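Putative glutathione S-transferase (Sinorhizobium meliloti, PDB 4MDC) probably catalyses the conjugation of glutathione to electrophilic substrates, as a homodimeric member of the glutathione transferase family. Local coordinates at residues R104-E109 / D187-G192. Numbering follows the deposited sequence. Where two conformers were deposited one is given.
Sequences RRLLAE and DRISYG
Y191 lies across the backbone of L106 and shows how one residue at a helix start can bind a distant loop, here the one before helix 111-145, through both backbone and side chain. Y191 N donates to L106 O at 2.9 Å, tilted 25° from the carbonyl plane. With CG anti to the carbonyl carbon (chi1 -75°), the side chain swings back beside that nitrogen, bringing one ring face over the same oxygen. Beyond CB and CG, Y191 CD1 packs on L106 CB at 3.6 Å, and Y191 CE1 reaches L106 CD1 at 4.1 Å; the leucine crosses at about a right angle. On the other flank, Y191 CE2 lies 4.1 Å from L107 CB, in a residue modelled in two conformers. At the tip, Y191 OH is hydrogen-bonded to S90 O in helix 86-96; a phenylalanine here would probably lose that bond and leave the ring tip held by packing alone. The preceding S190 is the N-cap of helix 191-205: D193 OD2 accepts from S190 N, the return half of a Ser-x-x-Asp capping box, while S190 OG accepts weakly from G192 N. Further out, one water bridges R105 O and I189 O; a second accepts from R188 NE, donates to I189 O and reaches R105 O only weakly. The fit thus rests on one direct hydrogen bond and apolar packing inside, with water mediating between carbonyls outside.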
ATOM      1  N   ARG B 104      18.685  -7.102 -17.071  1.00 27.34           N
ATOM      2  CA  ARG B 104      18.730  -6.005 -16.121  1.00 25.65           C
ATOM      3  C   ARG B 104      17.464  -5.967 -15.275  1.00 24.24           C
ATOM      4  O   ARG B 104      16.991  -4.917 -14.879  1.00 23.21           O
ATOM      5  CB  ARG B 104      18.959  -4.643 -16.808  1.00 24.68           C
ATOM      6  CG  ARG B 104      18.000  -4.339 -17.938  1.00 25.10           C
ATOM      7  CD  ARG B 104      18.465  -3.117 -18.727  1.00 24.34           C
ATOM      8  NE  ARG B 104      17.456  -2.698 -19.675  1.00 23.57           N
ATOM      9  CZ  ARG B 104      17.590  -1.657 -20.490  1.00 23.17           C
ATOM     10  NH1 ARG B 104      18.739  -1.012 -20.534  1.00 23.41           N
ATOM     11  NH2 ARG B 104      16.612  -1.319 -21.294  1.00 22.45           N
ATOM     12  N   ARG B 105      16.965  -7.124 -14.927  1.00 24.30           N
ATOM     13  CA  ARG B 105      15.692  -7.238 -14.249  1.00 25.35           C
ATOM     14  C   ARG B 105      15.745  -6.703 -12.799  1.00 22.79           C
ATOM     15  O   ARG B 105      16.563  -7.140 -12.023  1.00 22.93           O
ATOM     16  CB  ARG B 105      15.238  -8.694 -14.260  1.00 28.12           C
ATOM     17  CG  ARG B 105      13.771  -8.883 -13.855  1.00 31.71           C
ATOM     18  CD  ARG B 105      13.340 -10.339 -13.748  1.00 34.21           C
ATOM     19  NE  ARG B 105      11.892 -10.463 -13.494  1.00 33.96           N
ATOM     20  CZ  ARG B 105      11.212 -11.606 -13.409  1.00 36.01           C
ATOM     21  NH1 ARG B 105      11.826 -12.791 -13.574  1.00 34.63           N
ATOM     22  NH2 ARG B 105       9.901 -11.568 -13.183  1.00 34.62           N
ATOM     23  N   LEU B 106      14.799  -5.860 -12.438  1.00 19.53           N
ATOM     24  CA  LEU B 106      14.750  -5.214 -11.134  1.00 20.24           C
ATOM     25  C   LEU B 106      13.874  -5.935 -10.060  1.00 21.07           C
ATOM     26  O   LEU B 106      13.892  -5.561  -8.887  1.00 20.75           O
ATOM     27  CB  LEU B 106      14.272  -3.803 -11.310  1.00 20.12           C
ATOM     28  CG  LEU B 106      15.244  -2.928 -12.092  1.00 20.90           C
ATOM     29  CD1 LEU B 106      14.508  -1.712 -12.576  1.00 20.65           C
ATOM     30  CD2 LEU B 106      16.444  -2.584 -11.213  1.00 21.51           C
ATOM     31  N   LEU B 107      13.065  -6.917 -10.511  0.50 21.43           N
ATOM     32  CA  LEU B 107      12.271  -7.809  -9.646  0.50 21.58           C
ATOM     33  C   LEU B 107      12.592  -9.284  -9.921  0.50 23.56           C
ATOM     34  O   LEU B 107      12.261  -9.808 -10.984  0.50 24.21           O
ATOM     35  CB  LEU B 107      10.779  -7.687  -9.947  0.50 21.03           C
ATOM     36  CG  LEU B 107       9.809  -8.331  -8.932  0.50 20.30           C
ATOM     37  CD1 LEU B 107       9.945  -7.775  -7.519  0.50 19.86           C
ATOM     38  CD2 LEU B 107       8.381  -8.119  -9.415  0.50 20.46           C
ATOM     39  N   ALA B 108      13.177  -9.959  -8.946  0.50 25.08           N
ATOM     40  CA  ALA B 108      13.599 -11.337  -9.126  0.50 25.97           C
ATOM     41  C   ALA B 108      12.550 -12.393  -9.586  0.50 27.30           C
ATOM     42  O   ALA B 108      11.365 -12.106  -9.735  0.50 28.93           O
ATOM     43  CB  ALA B 108      14.241 -11.760  -7.830  0.50 26.31           C
ATOM     44  N   GLU B 109      13.027 -13.601  -9.865  1.00 28.10           N
ATOM     45  CA  GLU B 109      12.155 -14.738 -10.201  1.00 30.40           C
ATOM     46  C   GLU B 109      11.706 -15.514  -8.935  1.00 29.10           C
ATOM     47  O   GLU B 109      10.538 -15.841  -8.794  1.00 28.30           O
ATOM     48  CB  GLU B 109      12.897 -15.633 -11.181  1.00 32.75           C
ATOM     49  CG  GLU B 109      12.113 -16.833 -11.691  1.00 37.41           C
ATOM     50  CD  GLU B 109      11.116 -16.500 -12.776  1.00 42.31           C
ATOM     51  OE1 GLU B 109      11.000 -15.314 -13.172  1.00 44.03           O
ATOM     52  OE2 GLU B 109      10.416 -17.435 -13.220  1.00 53.25           O
ATOM     53  N   ASP B 187      21.596  -9.367  -3.244  1.00 25.77           N
ATOM     54  CA  ASP B 187      22.816  -9.410  -4.022  1.00 27.32           C
ATOM     55  C   ASP B 187      22.793  -8.604  -5.346  1.00 27.20           C
ATOM     56  O   ASP B 187      23.821  -8.430  -5.964  1.00 26.98           O
ATOM     57  CB  ASP B 187      23.238 -10.873  -4.220  1.00 30.69           C
ATOM     58  CG  ASP B 187      23.622 -11.552  -2.893  1.00 32.22           C
ATOM     59  OD1 ASP B 187      23.784 -10.884  -1.829  1.00 32.66           O
ATOM     60  OD2 ASP B 187      23.854 -12.776  -2.917  1.00 36.05           O
ATOM     61  N   ARG B 188      21.652  -8.045  -5.743  1.00 26.39           N
ATOM     62  CA  ARG B 188      21.617  -7.125  -6.925  1.00 27.51           C
ATOM     63  C   ARG B 188      20.667  -5.977  -6.752  1.00 23.98           C
ATOM     64  O   ARG B 188      19.772  -6.000  -5.883  1.00 23.35           O
ATOM     65  CB  ARG B 188      21.308  -7.824  -8.236  1.00 32.24           C
ATOM     66  CG  ARG B 188      20.181  -8.777  -8.096  1.00 36.14           C
ATOM     67  CD  ARG B 188      20.015  -9.622  -9.369  1.00 42.73           C
ATOM     68  NE  ARG B 188      18.581  -9.659  -9.664  1.00 47.15           N
ATOM     69  CZ  ARG B 188      17.991 -10.452 -10.559  1.00 49.51           C
ATOM     70  NH1 ARG B 188      18.690 -11.343 -11.256  1.00 51.44           N
ATOM     71  NH2 ARG B 188      16.678 -10.341 -10.731  1.00 49.42           N
ATOM     72  N   ILE B 189      20.861  -4.942  -7.561  1.00 21.79           N
ATOM     73  CA  ILE B 189      19.972  -3.798  -7.529  1.00 20.08           C
ATOM     74  C   ILE B 189      18.527  -4.273  -7.837  1.00 18.94           C
ATOM     75  O   ILE B 189      18.284  -5.207  -8.644  1.00 20.08           O
ATOM     76  CB  ILE B 189      20.395  -2.696  -8.517  1.00 20.35           C
ATOM     77  CG1 ILE B 189      19.614  -1.402  -8.228  1.00 21.00           C
ATOM     78  CG2 ILE B 189      20.262  -3.104  -9.990  1.00 20.76           C
ATOM     79  CD1 ILE B 189      20.035  -0.202  -9.070  1.00 22.19           C
ATOM     80  N   SER B 190      17.587  -3.688  -7.147  1.00 17.39           N
ATOM     81  CA  SER B 190      16.182  -4.034  -7.326  1.00 16.82           C
ATOM     82  C   SER B 190      15.272  -2.811  -7.152  1.00 16.30           C
ATOM     83  O   SER B 190      15.710  -1.737  -6.796  1.00 14.95           O
ATOM     84  CB  SER B 190      15.815  -5.086  -6.268  1.00 17.51           C
ATOM     85  OG  SER B 190      15.705  -4.506  -4.958  1.00 16.47           O
ATOM     86  N   TYR B 191      13.969  -3.059  -7.335  1.00 15.93           N
ATOM     87  CA  TYR B 191      12.984  -2.042  -6.957  1.00 15.15           C
ATOM     88  C   TYR B 191      13.188  -1.485  -5.545  1.00 14.45           C
ATOM     89  O   TYR B 191      12.791  -0.350  -5.263  1.00 14.91           O
ATOM     90  CB  TYR B 191      11.566  -2.666  -7.051  1.00 15.00           C
ATOM     91  CG  TYR B 191      10.962  -2.880  -8.420  1.00 15.41           C
ATOM     92  CD1 TYR B 191      11.500  -2.382  -9.570  1.00 14.70           C
ATOM     93  CD2 TYR B 191       9.820  -3.714  -8.559  1.00 15.66           C
ATOM     94  CE1 TYR B 191      10.915  -2.627 -10.795  1.00 15.42           C
ATOM     95  CE2 TYR B 191       9.224  -3.949  -9.772  1.00 16.29           C
ATOM     96  CZ  TYR B 191       9.783  -3.359 -10.927  1.00 16.23           C
ATOM     97  OH  TYR B 191       9.195  -3.595 -12.167  1.00 17.68           O
ATOM     98  N   GLY B 192      13.620  -2.325  -4.591  1.00 15.11           N
ATOM     99  CA  GLY B 192      13.867  -1.870  -3.216  1.00 15.00           C
ATOM    100  C   GLY B 192      14.812  -0.662  -3.156  1.00 14.01           C
ATOM    101  O   GLY B 192      14.557   0.313  -2.453  1.00 14.61           O
TER
HETATM  102  O   HOH W   1      16.727  -7.620  -8.616  1.00 26.09           O
HETATM  103  O   HOH W   2      18.991  -6.073 -11.164  1.00 27.40           O